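Amino Transferase (Eubacterium rectale, PDB 3ELE) probably transfers amino groups between amino acids and 2-oxo acids, using bound pyridoxal-5'-phosphate as cofactor in the manner of class I and II aminotransferases. Local coordinates at residues A[51-56]-A[248-253]; A[58-63]-A[289-294]; A[101-106]-A[112-117]; A[83-88]-A[294-299]; A[87-90]-A[96-99]. One frame throughout, in Å; residues are numbered along the deposited sequence. Where two conformers were deposited one is given.

Contact 1 of 5, residues A[51-56]-A[248-253]. With PLP (pyridoxal-5'-phosphate), chain E.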
# COMPACT_ATOMS: atom_id res chain seq x y z
N GLN A 51 19.54 7.24 15.76
CA GLN A 51 20.61 7.26 14.75
C GLN A 51 20.85 5.93 14.02
O GLN A 51 21.28 5.94 12.88
CB GLN A 51 21.91 7.86 15.33
CG GLN A 51 22.92 8.32 14.26
CD GLN A 51 22.34 9.32 13.25
OE1 GLN A 51 21.75 10.34 13.62
NE2 GLN A 51 22.49 9.02 11.96
N ILE A 52 20.52 4.80 14.66
CA ILE A 52 20.64 3.46 14.04
C ILE A 52 19.85 3.33 12.70
O ILE A 52 20.29 2.61 11.82
CB ILE A 52 20.27 2.33 15.06
CG1 ILE A 52 20.61 0.91 14.54
CG2 ILE A 52 18.79 2.41 15.46
CD1 ILE A 52 22.03 0.70 14.13
N VAL A 53 18.73 4.05 12.55
CA VAL A 53 17.92 4.07 11.32
C VAL A 53 18.73 4.60 10.13
O VAL A 53 18.99 3.85 9.19
CB VAL A 53 16.59 4.88 11.50
CG1 VAL A 53 15.83 5.07 10.16
CG2 VAL A 53 15.69 4.19 12.54
N ASN A 54 19.15 5.87 10.20
CA ASN A 54 19.93 6.51 9.13
C ASN A 54 21.29 5.84 8.89
O ASN A 54 21.69 5.67 7.73
CB ASN A 54 20.09 8.03 9.38
CG ASN A 54 18.81 8.83 9.08
OD1 ASN A 54 17.80 8.32 8.54
ND2 ASN A 54 18.85 10.11 9.42
N ASP A 55 21.97 5.45 9.98
CA ASP A 55 23.22 4.67 9.90
C ASP A 55 23.02 3.35 9.15
O ASP A 55 23.81 3.02 8.27
CB ASP A 55 23.79 4.37 11.30
CG ASP A 55 24.39 5.59 11.98
OD1 ASP A 55 24.50 6.68 11.37
OD2 ASP A 55 24.77 5.43 13.16
N THR A 56 21.95 2.62 9.47
CA THR A 56 21.66 1.34 8.80
C THR A 56 21.29 1.54 7.33
O THR A 56 21.76 0.78 6.48
CB THR A 56 20.54 0.51 9.48
OG1 THR A 56 20.89 0.23 10.84
CG2 THR A 56 20.34 -0.82 8.75
N LYS A 248 5.67 5.60 14.94
CA LYS A 248 5.91 6.33 16.20
C LYS A 248 7.17 5.91 16.95
O LYS A 248 7.90 6.77 17.48
CB LYS A 248 4.70 6.20 17.13
CG LYS A 248 3.53 7.07 16.74
CD LYS A 248 2.66 6.49 15.66
CE LYS A 248 1.76 7.54 15.03
NZ LYS A 248 0.96 6.93 13.94
N SER A 249 7.41 4.60 17.00
CA SER A 249 8.55 4.02 17.70
C SER A 249 9.89 4.47 17.11
O SER A 249 10.77 4.86 17.84
CB SER A 249 8.44 2.48 17.74
OG SER A 249 8.55 1.93 16.46
N LEU A 250 9.98 4.47 15.78
CA LEU A 250 11.17 4.92 15.04
C LEU A 250 11.00 6.29 14.34
O LEU A 250 11.94 6.75 13.69
CB LEU A 250 11.58 3.85 14.01
CG LEU A 250 12.15 2.53 14.55
CD1 LEU A 250 12.31 1.52 13.40
CD2 LEU A 250 13.50 2.76 15.28
N SER A 251 9.84 6.95 14.48
CA SER A 251 9.57 8.24 13.81
C SER A 251 9.69 8.16 12.28
O SER A 251 10.25 9.06 11.63
CB SER A 251 10.41 9.39 14.40
OG SER A 251 10.01 9.66 15.72
N LEU A 252 9.15 7.07 11.72
CA LEU A 252 9.19 6.82 10.29
C LEU A 252 7.77 6.73 9.68
O LEU A 252 7.50 5.80 8.90
CB LEU A 252 9.99 5.52 10.03
CG LEU A 252 11.40 5.39 10.59
CD1 LEU A 252 11.99 4.05 10.29
CD2 LEU A 252 12.33 6.50 10.08
N PRO A 253 6.87 7.71 9.98
CA PRO A 253 5.49 7.61 9.47
C PRO A 253 5.34 7.64 7.95
O PRO A 253 4.44 6.99 7.42
CB PRO A 253 4.78 8.80 10.12
CG PRO A 253 5.80 9.75 10.38
CD PRO A 253 7.03 8.97 10.74
N1 PLP E . -3.72 3.91 14.57
C2 PLP E . -3.77 5.05 15.37
C2A PLP E . -4.55 5.02 16.64
C3 PLP E . -3.06 6.22 15.00
O3 PLP E . -3.09 7.34 15.80
C4 PLP E . -2.33 6.25 13.79
C4A PLP E . -1.99 7.63 13.26
O4A PLP E . -2.81 8.24 12.56
C5 PLP E . -2.29 5.07 12.99
C6 PLP E . -2.99 3.91 13.39
C5A PLP E . -1.57 5.01 11.66
O4P PLP E . -0.25 4.57 11.76
P PLP E . 0.56 4.33 10.39
O1P PLP E . 1.51 3.18 10.56
O2P PLP E . 1.40 5.54 10.10
O3P PLP E . -0.35 4.06 9.24
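Val53 divides its two methyl groups between two leucines of the loop 248-253, and these touches make up the contact. Its CG2 lies 3.8 Å from CD2 of Leu250, the two side chains meeting at a slant. Its CG1 meets Leu252 tip to tip, 3.8 Å from CD2, with the Leu252 CD1 methyl also close at 4.0 Å from that same CG1. The fork is set by the first torsion of Val53: CG1 stands anti to the backbone N (chi1 172°), while CG2 lies beside that N. On the loop side, Ser251 between the two leucines takes a left-handed backbone conformation (phi 58°, psi 43°), and both leucines point at the helix while the Ser251 hydroxyl is tied to Ile47 O.

In the next shell, Ile52 O accepts from both Thr56 N and Thr56 OG1, which arrive from opposite faces of its carbonyl plane; the hydroxyl bond, OG1 to Ile52 O, measures 2.6 Å. At the start of the loop 248-253, Lys248 extends into the cofactor pocket, where its NZ lies 3.1 Å from C4A of the pyridoxal-5'-phosphate. This is consistent with the lysine that forms the internal aldimine in this family, although the aldehyde is modelled as a separate group here. Tyr72 of the second subunit also binds the cofactor.

The loop 248-253 lies between strands 240-245 and 258-261 in the chain and rests against helix 51-63, while Met295 of helix 290-296 touches Leu252 and His70 of the second subunit packs on the same leucine.

Contact 2 of 5, residues A[58-63]-A[289-294]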
# COMPACT_ATOMS: atom_id res chain seq x y z
N LYS A 58 22.25 3.94 5.35
CA LYS A 58 23.54 4.23 4.71
C LYS A 58 24.35 2.96 4.43
O LYS A 58 24.90 2.81 3.33
CB LYS A 58 24.37 5.23 5.55
CG LYS A 58 23.92 6.68 5.37
CD LYS A 58 24.72 7.71 6.21
CE LYS A 58 24.26 7.75 7.68
NZ LYS A 58 24.83 8.90 8.46
N GLU A 59 24.39 2.04 5.39
CA GLU A 59 25.12 0.76 5.26
C GLU A 59 24.57 -0.17 4.17
O GLU A 59 25.34 -0.78 3.43
CB GLU A 59 25.15 0.01 6.60
CG GLU A 59 26.08 0.64 7.64
CD GLU A 59 25.94 0.00 9.03
OE1 GLU A 59 25.40 -1.13 9.13
OE2 GLU A 59 26.40 0.63 10.03
N LEU A 60 23.24 -0.27 4.08
CA LEU A 60 22.60 -1.12 3.08
C LEU A 60 22.85 -0.59 1.66
O LEU A 60 23.25 -1.34 0.78
CB LEU A 60 21.10 -1.27 3.38
CG LEU A 60 20.80 -1.96 4.71
CD1 LEU A 60 19.31 -1.91 4.96
CD2 LEU A 60 21.34 -3.40 4.77
N VAL A 61 22.63 0.70 1.49
CA VAL A 61 22.89 1.41 0.23
C VAL A 61 24.37 1.29 -0.21
O VAL A 61 24.64 1.17 -1.41
CB VAL A 61 22.39 2.90 0.33
CG1 VAL A 61 23.04 3.78 -0.68
CG2 VAL A 61 20.85 2.95 0.24
N THR A 62 25.29 1.24 0.75
CA THR A 62 26.74 1.15 0.45
C THR A 62 27.26 -0.28 0.25
O THR A 62 28.09 -0.49 -0.65
CB THR A 62 27.57 1.84 1.57
OG1 THR A 62 27.08 3.16 1.78
CG2 THR A 62 29.05 1.92 1.20
N ASP A 63 26.78 -1.25 1.05
CA ASP A 63 27.32 -2.64 1.07
C ASP A 63 26.42 -3.80 0.64
O ASP A 63 26.94 -4.86 0.32
CB ASP A 63 27.82 -2.94 2.49
CG ASP A 63 28.87 -1.95 2.98
OD1 ASP A 63 29.65 -1.40 2.17
OD2 ASP A 63 28.92 -1.73 4.21
N PRO A 289 8.20 -2.02 1.77
CA PRO A 289 9.43 -1.53 1.16
C PRO A 289 10.69 -2.30 1.62
O PRO A 289 11.01 -2.36 2.82
CB PRO A 289 9.46 -0.06 1.55
CG PRO A 289 8.05 0.29 1.77
CD PRO A 289 7.49 -0.91 2.44
N SER A 290 11.37 -2.89 0.64
CA SER A 290 12.51 -3.78 0.84
C SER A 290 13.65 -3.15 1.67
O SER A 290 14.18 -3.79 2.56
CB SER A 290 13.01 -4.27 -0.52
OG SER A 290 13.98 -5.29 -0.37
N LEU A 291 13.98 -1.89 1.38
CA LEU A 291 15.04 -1.16 2.11
C LEU A 291 14.72 -1.12 3.61
O LEU A 291 15.59 -1.41 4.44
CB LEU A 291 15.23 0.28 1.56
CG LEU A 291 16.10 1.26 2.34
CD1 LEU A 291 17.48 0.69 2.43
CD2 LEU A 291 16.12 2.64 1.68
N PHE A 292 13.45 -0.82 3.92
CA PHE A 292 12.97 -0.72 5.31
C PHE A 292 12.82 -2.09 5.99
O PHE A 292 13.11 -2.19 7.17
CB PHE A 292 11.74 0.17 5.42
CG PHE A 292 11.99 1.57 4.91
CD1 PHE A 292 12.91 2.40 5.55
CD2 PHE A 292 11.36 2.06 3.78
CE1 PHE A 292 13.18 3.68 5.06
CE2 PHE A 292 11.62 3.34 3.29
CZ PHE A 292 12.53 4.14 3.92
N GLN A 293 12.42 -3.13 5.25
CA GLN A 293 12.40 -4.49 5.81
C GLN A 293 13.79 -4.92 6.28
O GLN A 293 13.94 -5.42 7.39
CB GLN A 293 11.91 -5.54 4.81
CG GLN A 293 10.44 -5.43 4.43
CD GLN A 293 9.95 -6.68 3.71
OE1 GLN A 293 10.17 -7.79 4.19
NE2 GLN A 293 9.27 -6.51 2.57
N LYS A 294 14.80 -4.69 5.43
CA LYS A 294 16.18 -5.05 5.73
C LYS A 294 16.75 -4.20 6.88
O LYS A 294 17.47 -4.72 7.73
CB LYS A 294 17.06 -5.03 4.46
CG LYS A 294 16.52 -6.03 3.40
CD LYS A 294 17.41 -6.16 2.19
CE LYS A 294 16.66 -6.60 0.93
NZ LYS A 294 15.71 -7.75 1.10
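Leu60 and Leu291 mark the closest approach of two helical backbones, their CA atoms 7.6 Å apart. The segment 58-63 is the last part of helix 51-63, whereas 289-294 leads into helix 290-296 and forms its first turn, with Pro289 at the N-cap and its carbonyl O accepting from Gln293 N at 2.9 Å. Near this start, Leu291 N is bound by the carboxylate oxygen OE1 of Glu255 of the second subunit.

One methyl carries the side-chain packing. Leu60 CD1 lies 3.8 Å from the backbone O of Leu291, 4.1 Å from CD1 of Leu291 and 3.9 Å from CB of Lys294. Leu291 does not point its CB straight across; its CG stands anti to the backbone N (chi1 170°), and the end of the chain thereby comes nearer to Leu60. Lys294 offers just the root of its side chain, since the rest leads away to a salt bridge between NZ and Asp78.

Leu69 of helix 66-70 touches all three side chains. With Leu291 on Phe292 of the second subunit and Val61 on Asn54 of that subunit, this packing of two helices within one chain borders the dimer interface, as expected of fold type I aminotransferases, which are built as dimers.

Contact 3 of 5, residues A[101-106]-A[112-117]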
# COMPACT_ATOMS: atom_id res chain seq x y z
N ASN A 101 4.46 -16.27 11.70
CA ASN A 101 3.37 -15.61 12.39
C ASN A 101 3.25 -14.13 11.93
O ASN A 101 2.27 -13.48 12.29
CB ASN A 101 3.56 -15.67 13.93
CG ASN A 101 3.31 -17.06 14.51
OD1 ASN A 101 4.21 -17.69 15.05
ND2 ASN A 101 2.09 -17.54 14.41
N LEU A 102 4.22 -13.63 11.15
CA LEU A 102 4.26 -12.21 10.72
C LEU A 102 3.95 -12.02 9.25
O LEU A 102 4.24 -12.91 8.44
CB LEU A 102 5.64 -11.60 11.02
CG LEU A 102 6.02 -11.16 12.44
CD1 LEU A 102 5.05 -10.07 12.91
CD2 LEU A 102 6.06 -12.31 13.42
N TYR A 103 3.33 -10.88 8.92
CA TYR A 103 3.09 -10.45 7.53
C TYR A 103 3.50 -8.98 7.49
O TYR A 103 2.88 -8.17 8.16
CB TYR A 103 1.62 -10.65 7.15
CG TYR A 103 1.28 -10.27 5.72
CD1 TYR A 103 1.01 -8.96 5.38
CD2 TYR A 103 1.21 -11.23 4.72
CE1 TYR A 103 0.71 -8.59 4.08
CE2 TYR A 103 0.91 -10.87 3.42
CZ TYR A 103 0.65 -9.55 3.10
OH TYR A 103 0.34 -9.15 1.81
N MSE A 104 4.54 -8.65 6.72
CA MSE A 104 5.06 -7.28 6.67
C MSE A 104 4.15 -6.40 5.80
O MSE A 104 3.80 -6.78 4.69
CB MSE A 104 6.50 -7.23 6.15
CG MSE A 104 7.49 -8.13 6.93
SE MSE A 104 7.47 -7.89 8.84
CE MSE A 104 8.13 -6.08 8.91
N THR A 105 3.80 -5.24 6.34
CA THR A 105 2.86 -4.32 5.71
C THR A 105 3.46 -2.93 5.53
O THR A 105 4.53 -2.63 6.04
CB THR A 105 1.56 -4.19 6.54
OG1 THR A 105 1.86 -3.61 7.82
CG2 THR A 105 0.85 -5.55 6.72
N MSE A 106 2.72 -2.09 4.82
CA MSE A 106 3.08 -0.72 4.53
C MSE A 106 2.42 0.24 5.52
O MSE A 106 1.67 1.14 5.14
CB MSE A 106 2.72 -0.42 3.08
CG MSE A 106 3.51 -1.37 2.14
SE MSE A 106 3.37 -0.90 0.32
CE MSE A 106 1.59 -1.36 0.12
N LEU A 112 -4.45 -2.65 9.39
CA LEU A 112 -5.90 -2.58 9.75
C LEU A 112 -6.78 -2.94 8.57
O LEU A 112 -7.68 -3.78 8.71
CB LEU A 112 -6.25 -1.19 10.28
CG LEU A 112 -5.61 -0.83 11.63
CD1 LEU A 112 -5.71 0.67 11.91
CD2 LEU A 112 -6.22 -1.65 12.77
N SER A 113 -6.47 -2.36 7.40
CA SER A 113 -7.23 -2.62 6.16
C SER A 113 -7.25 -4.12 5.84
O SER A 113 -8.33 -4.70 5.61
CB SER A 113 -6.66 -1.82 4.98
OG SER A 113 -6.81 -0.42 5.20
N ILE A 114 -6.07 -4.75 5.89
CA ILE A 114 -5.91 -6.21 5.70
C ILE A 114 -6.77 -7.02 6.66
O ILE A 114 -7.42 -7.97 6.24
CB ILE A 114 -4.41 -6.66 5.86
CG1 ILE A 114 -3.59 -6.21 4.66
CG2 ILE A 114 -4.28 -8.17 5.99
CD1 ILE A 114 -2.11 -6.31 4.88
N CYS A 115 -6.78 -6.63 7.95
CA CYS A 115 -7.59 -7.33 8.97
C CYS A 115 -9.10 -7.27 8.71
O CYS A 115 -9.78 -8.29 8.77
CB CYS A 115 -7.28 -6.85 10.39
SG CYS A 115 -5.63 -7.34 10.97
N PHE A 116 -9.62 -6.08 8.41
CA PHE A 116 -11.06 -5.93 8.14
C PHE A 116 -11.44 -6.61 6.82
O PHE A 116 -12.48 -7.29 6.73
CB PHE A 116 -11.51 -4.48 8.15
CG PHE A 116 -11.19 -3.74 9.42
CD1 PHE A 116 -11.60 -4.23 10.66
CD2 PHE A 116 -10.52 -2.51 9.38
CE1 PHE A 116 -11.31 -3.52 11.86
CE2 PHE A 116 -10.24 -1.79 10.54
CZ PHE A 116 -10.63 -2.30 11.79
N ARG A 117 -10.57 -6.46 5.81
CA ARG A 117 -10.76 -7.10 4.51
C ARG A 117 -10.76 -8.64 4.62
O ARG A 117 -11.61 -9.31 4.04
CB ARG A 117 -9.70 -6.62 3.51
CG ARG A 117 -9.88 -7.05 2.06
CD ARG A 117 -11.26 -6.72 1.51
NE ARG A 117 -11.36 -6.93 0.06
CZ ARG A 117 -11.10 -6.03 -0.89
NH1 ARG A 117 -10.76 -4.79 -0.61
NH2 ARG A 117 -11.23 -6.38 -2.17
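Ile114 is the residue through which the helical segment 112-117 reaches Tyr103 and Thr105 of the strand segment 101-106, the CA atoms of Thr105 and Ile114 standing 9.0 Å apart. Two residues earlier, Leu112 serves through its backbone, its O receiving Phe116 N at 3.0 Å. Ser113 then turns its hydroxyl back along the helix to Ala109 O. At Ile114 the chain runs out extended (chi2 166°), which brings CD1 up against both strand side chains: 3.6 Å from CG2 of Thr105 and 3.7 Å from CE1 of Tyr103. The methyl meets the Tyr103 ring obliquely, whereas Thr105 CG2 lies in plane at an edge of that ring.

This is the strand-loop-helix unit at one margin of the large-domain sheet of fold type I enzymes. Strand 102-105 is outermost in the chain's seven-stranded mixed sheet, and the intervening Gly107, Ala108 and Ala109 line the cofactor pocket, with Ala108 N hydrogen-bonded to pyridoxal-5'-phosphate. Thr105 helps to close the turn: with chi1 at 64° its OG1 is bonded to Ser111 OG and to Gly107 O.

Further along, Phe116 sets its ring edge-to-face with that of Phe127. Arg117, its N bonded to Ser113 O at 2.9 Å, sends NH2 to Ala143 O of the second subunit in a weak hydrogen bond.

Contact 4 of 5, residues A[83-88]-A[294-299]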
# COMPACT_ATOMS: atom_id res chain seq x y z
N ALA A 83 11.59 -13.10 11.13
CA ALA A 83 12.35 -13.84 12.18
C ALA A 83 12.85 -12.92 13.28
O ALA A 83 12.65 -13.22 14.45
CB ALA A 83 13.52 -14.62 11.57
N ALA A 84 13.45 -11.79 12.90
CA ALA A 84 13.95 -10.75 13.83
C ALA A 84 12.87 -10.14 14.73
O ALA A 84 13.13 -9.87 15.91
CB ALA A 84 14.65 -9.63 13.06
N ILE A 85 11.67 -9.94 14.17
CA ILE A 85 10.51 -9.43 14.94
C ILE A 85 9.97 -10.53 15.87
O ILE A 85 9.72 -10.26 17.03
CB ILE A 85 9.37 -8.92 14.04
CG1 ILE A 85 9.83 -7.70 13.25
CG2 ILE A 85 8.08 -8.56 14.86
CD1 ILE A 85 8.86 -7.28 12.16
N ALA A 86 9.79 -11.75 15.36
CA ALA A 86 9.31 -12.88 16.19
C ALA A 86 10.20 -13.07 17.42
O ALA A 86 9.70 -13.14 18.55
CB ALA A 86 9.24 -14.17 15.38
N GLU A 87 11.53 -13.07 17.20
CA GLU A 87 12.53 -13.24 18.26
C GLU A 87 12.58 -12.07 19.27
O GLU A 87 12.77 -12.31 20.47
CB GLU A 87 13.93 -13.49 17.65
CG GLU A 87 14.02 -14.84 16.90
CD GLU A 87 15.25 -14.99 15.98
OE1 GLU A 87 16.19 -14.14 16.05
OE2 GLU A 87 15.29 -15.96 15.18
N PHE A 88 12.44 -10.84 18.78
CA PHE A 88 12.35 -9.65 19.63
C PHE A 88 11.09 -9.69 20.52
O PHE A 88 11.17 -9.36 21.70
CB PHE A 88 12.37 -8.34 18.81
CG PHE A 88 11.99 -7.11 19.61
CD1 PHE A 88 12.89 -6.54 20.51
CD2 PHE A 88 10.71 -6.57 19.52
CE1 PHE A 88 12.53 -5.44 21.30
CE2 PHE A 88 10.33 -5.47 20.30
CZ PHE A 88 11.23 -4.90 21.19
N LYS A 294 14.80 -4.69 5.43
CA LYS A 294 16.18 -5.05 5.73
C LYS A 294 16.75 -4.20 6.88
O LYS A 294 17.47 -4.72 7.73
CB LYS A 294 17.06 -5.03 4.46
CG LYS A 294 16.52 -6.03 3.40
CD LYS A 294 17.41 -6.16 2.19
CE LYS A 294 16.66 -6.60 0.93
NZ LYS A 294 15.71 -7.75 1.10
N MSE A 295 16.37 -2.92 6.92
CA MSE A 295 16.79 -1.99 7.99
C MSE A 295 16.22 -2.40 9.36
O MSE A 295 16.93 -2.31 10.38
CB MSE A 295 16.40 -0.54 7.62
CG MSE A 295 16.62 0.54 8.69
SE MSE A 295 15.22 0.70 10.04
CE MSE A 295 13.74 1.18 8.93
N ILE A 296 14.95 -2.81 9.40
CA ILE A 296 14.25 -3.21 10.65
C ILE A 296 14.95 -4.38 11.39
O ILE A 296 14.87 -4.45 12.63
CB ILE A 296 12.69 -3.47 10.41
CG1 ILE A 296 11.86 -2.20 10.69
CG2 ILE A 296 12.10 -4.55 11.29
CD1 ILE A 296 11.73 -1.31 9.56
N VAL A 297 15.64 -5.25 10.65
CA VAL A 297 16.40 -6.37 11.20
C VAL A 297 17.39 -5.91 12.29
O VAL A 297 17.53 -6.59 13.31
CB VAL A 297 17.18 -7.15 10.08
CG1 VAL A 297 18.09 -8.26 10.66
CG2 VAL A 297 16.20 -7.74 9.09
N LYS A 298 18.00 -4.74 12.08
CA LYS A 298 18.98 -4.14 12.99
C LYS A 298 18.45 -3.08 13.99
O LYS A 298 19.25 -2.53 14.76
CB LYS A 298 20.14 -3.56 12.16
CG LYS A 298 20.72 -4.59 11.19
CD LYS A 298 22.17 -4.37 10.84
CE LYS A 298 22.73 -5.53 9.98
NZ LYS A 298 22.68 -6.87 10.67
N CYS A 299 17.13 -2.85 14.00
CA CYS A 299 16.47 -1.82 14.83
C CYS A 299 15.43 -2.34 15.82
O CYS A 299 14.58 -1.58 16.30
CB CYS A 299 15.81 -0.80 13.90
SG CYS A 299 17.00 0.03 12.89
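Ala84 and Val297 come together where helix 79-93 packs against the far end of helix 290-296, just as that chain turns off through a type I beta turn from Ile296 to Cys299. The small alanine permits a close approach, the CA atoms of Ala84 and Val297 being 5.7 Å apart.

Apolar touching is the whole of the direct contact. The CB of Ala84 rests over the backbone of the turn, 4.1 Å from CA of Val297, and lies 4.4 Å from CG1 of the same valine. One residue on, Ile85 supplies the second touch: its CD1 lies 4.3 Å from CG2 of Ile296. The outer torsion of Ile85 is extended (chi2 170°), carrying CD1 nearer to the turn although CB does not face it squarely. Ile296, by contrast, meets Ile85 with its branch methyl while the end of its chain leads away; its chi1 of -93° is displaced from a staggered value. Ile85 also touches Leu102 and Met104 of strand 102-105, and so links that strand with the turn.

Backbone bonds in the second segment reach back three residues: Val297 N makes a weak bond of 3.5 Å to Lys294 O, and Lys298 N follows with 3.2 Å to Met295 O. The first segment stays regular, with Phe88 N bonded to Ala84 O. At the close of the turn, Ile296 O accepts from two nitrogens: Cys299 N at 3.1 Å, and Gln300 NE2.

Contact 5 of 5, residues A[87-90]-A[96-99]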
# COMPACT_ATOMS: atom_id res chain seq x y z
N GLU A 87 11.53 -13.07 17.20
CA GLU A 87 12.53 -13.24 18.26
C GLU A 87 12.58 -12.07 19.27
O GLU A 87 12.77 -12.31 20.47
CB GLU A 87 13.93 -13.49 17.65
CG GLU A 87 14.02 -14.84 16.90
CD GLU A 87 15.25 -14.99 15.98
OE1 GLU A 87 16.19 -14.14 16.05
OE2 GLU A 87 15.29 -15.96 15.18
N PHE A 88 12.44 -10.84 18.78
CA PHE A 88 12.35 -9.65 19.63
C PHE A 88 11.09 -9.69 20.52
O PHE A 88 11.17 -9.36 21.70
CB PHE A 88 12.37 -8.34 18.81
CG PHE A 88 11.99 -7.11 19.61
CD1 PHE A 88 12.89 -6.54 20.51
CD2 PHE A 88 10.71 -6.57 19.52
CE1 PHE A 88 12.53 -5.44 21.30
CE2 PHE A 88 10.33 -5.47 20.30
CZ PHE A 88 11.23 -4.90 21.19
N LEU A 89 9.95 -10.04 19.92
CA LEU A 89 8.66 -10.14 20.64
C LEU A 89 8.69 -11.25 21.71
O LEU A 89 8.19 -11.04 22.82
CB LEU A 89 7.49 -10.36 19.67
CG LEU A 89 7.12 -9.22 18.70
CD1 LEU A 89 6.00 -9.67 17.69
CD2 LEU A 89 6.72 -7.95 19.45
N ASN A 90 9.28 -12.40 21.38
CA ASN A 90 9.45 -13.51 22.33
C ASN A 90 10.35 -13.12 23.52
O ASN A 90 10.02 -13.39 24.65
CB ASN A 90 9.96 -14.78 21.62
CG ASN A 90 9.01 -15.27 20.53
OD1 ASN A 90 7.87 -14.81 20.42
ND2 ASN A 90 9.50 -16.17 19.68
N HIS A 96 5.88 -17.11 21.88
CA HIS A 96 6.57 -18.19 21.14
C HIS A 96 6.31 -18.12 19.63
O HIS A 96 6.09 -19.15 18.96
CB HIS A 96 6.16 -19.58 21.71
CG HIS A 96 4.68 -19.80 21.74
ND1 HIS A 96 3.89 -19.41 22.80
CD2 HIS A 96 3.83 -20.32 20.81
CE1 HIS A 96 2.63 -19.71 22.54
NE2 HIS A 96 2.57 -20.25 21.33
N PHE A 97 6.37 -16.90 19.09
CA PHE A 97 6.16 -16.68 17.66
C PHE A 97 7.38 -17.12 16.85
O PHE A 97 8.50 -17.22 17.36
CB PHE A 97 5.92 -15.19 17.33
CG PHE A 97 4.80 -14.57 18.09
CD1 PHE A 97 3.51 -15.06 17.95
CD2 PHE A 97 5.02 -13.47 18.92
CE1 PHE A 97 2.46 -14.50 18.64
CE2 PHE A 97 3.96 -12.88 19.62
CZ PHE A 97 2.68 -13.41 19.47
N ASN A 98 7.13 -17.40 15.57
CA ASN A 98 8.19 -17.67 14.59
C ASN A 98 7.98 -16.71 13.42
O ASN A 98 7.00 -15.98 13.40
CB ASN A 98 8.23 -19.17 14.20
CG ASN A 98 6.96 -19.65 13.54
OD1 ASN A 98 6.44 -19.03 12.61
ND2 ASN A 98 6.48 -20.80 13.99
N ALA A 99 8.89 -16.72 12.45
CA ALA A 99 8.80 -15.83 11.26
C ALA A 99 7.41 -15.91 10.57
O ALA A 99 6.83 -14.88 10.17
CB ALA A 99 9.90 -16.18 10.26
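Asn90 and Phe97 are joined by a pair of hydrogen bonds in which one side-chain amide serves both polar atoms of one residue's backbone. Asn90 ND2 donates to Phe97 O at 2.7 Å, nearly straight (160°), lying in the carbonyl plane on a lone pair; the acceptor also lies close to the plane of the Asn90 amide. In return, Phe97 N donates to Asn90 OD1 at 2.9 Å, less straight (149°) and tilted somewhat from the amide plane. With CG placed beside its own backbone N (chi1 -60°), Asn90 presents both ends of the amide to the passing chain, and the two bonds fix its rotation. OD1 has a further partner in Thr95 OG1, and it also comes obliquely to the Phe97 ring, 3.5 Å from CD2. Replacing Asn90 by a leucine would probably leave the backbone N and O of Phe97 without these mates and free the returning loop to shift from the helix.

Leu89 makes the apolar contact with Phe97. Its CB lies 4.0 Å from Phe97 CD2, meeting the ring at its edge, near its plane. Leu89 CD1 is also close, 4.1 Å from the same Phe97 CD2. Phe232 and Leu261 touch both Leu89 and Phe97, so the pair belongs to a larger hydrophobic cluster against strand 258-261. His96 takes its polar end elsewhere, through NE2 to Glu265.

The arrangement is a helix-loop-strand connection, in which an asparagine near the end of helix 79-93 pins the chain that leads on to strand 102-105.

In the fold
Following the chain from the N terminus, helix 51-63 opens contacts 1 and 2, and helix 79-93 opens contacts 4 and 5. Contact 5 closes almost at once, at 96-99, and contact 3 joins strand 102-105 to the helix that follows it. Both lie within the loops of contacts 1 and 2; contact 3 also lies within that of contact 4, whose first segment contact 5 shares in part. After most of the central sheet, contact 1 closes at 248-253, contact 2 at 289-294 and contact 4 at 294-299. Each pair of these long-range contacts crosses. Helix 290-296 is the meeting point, holding helix 51-63 through contact 2 and helix 79-93 through contact 4, while contact 1 brings in the cofactor loop.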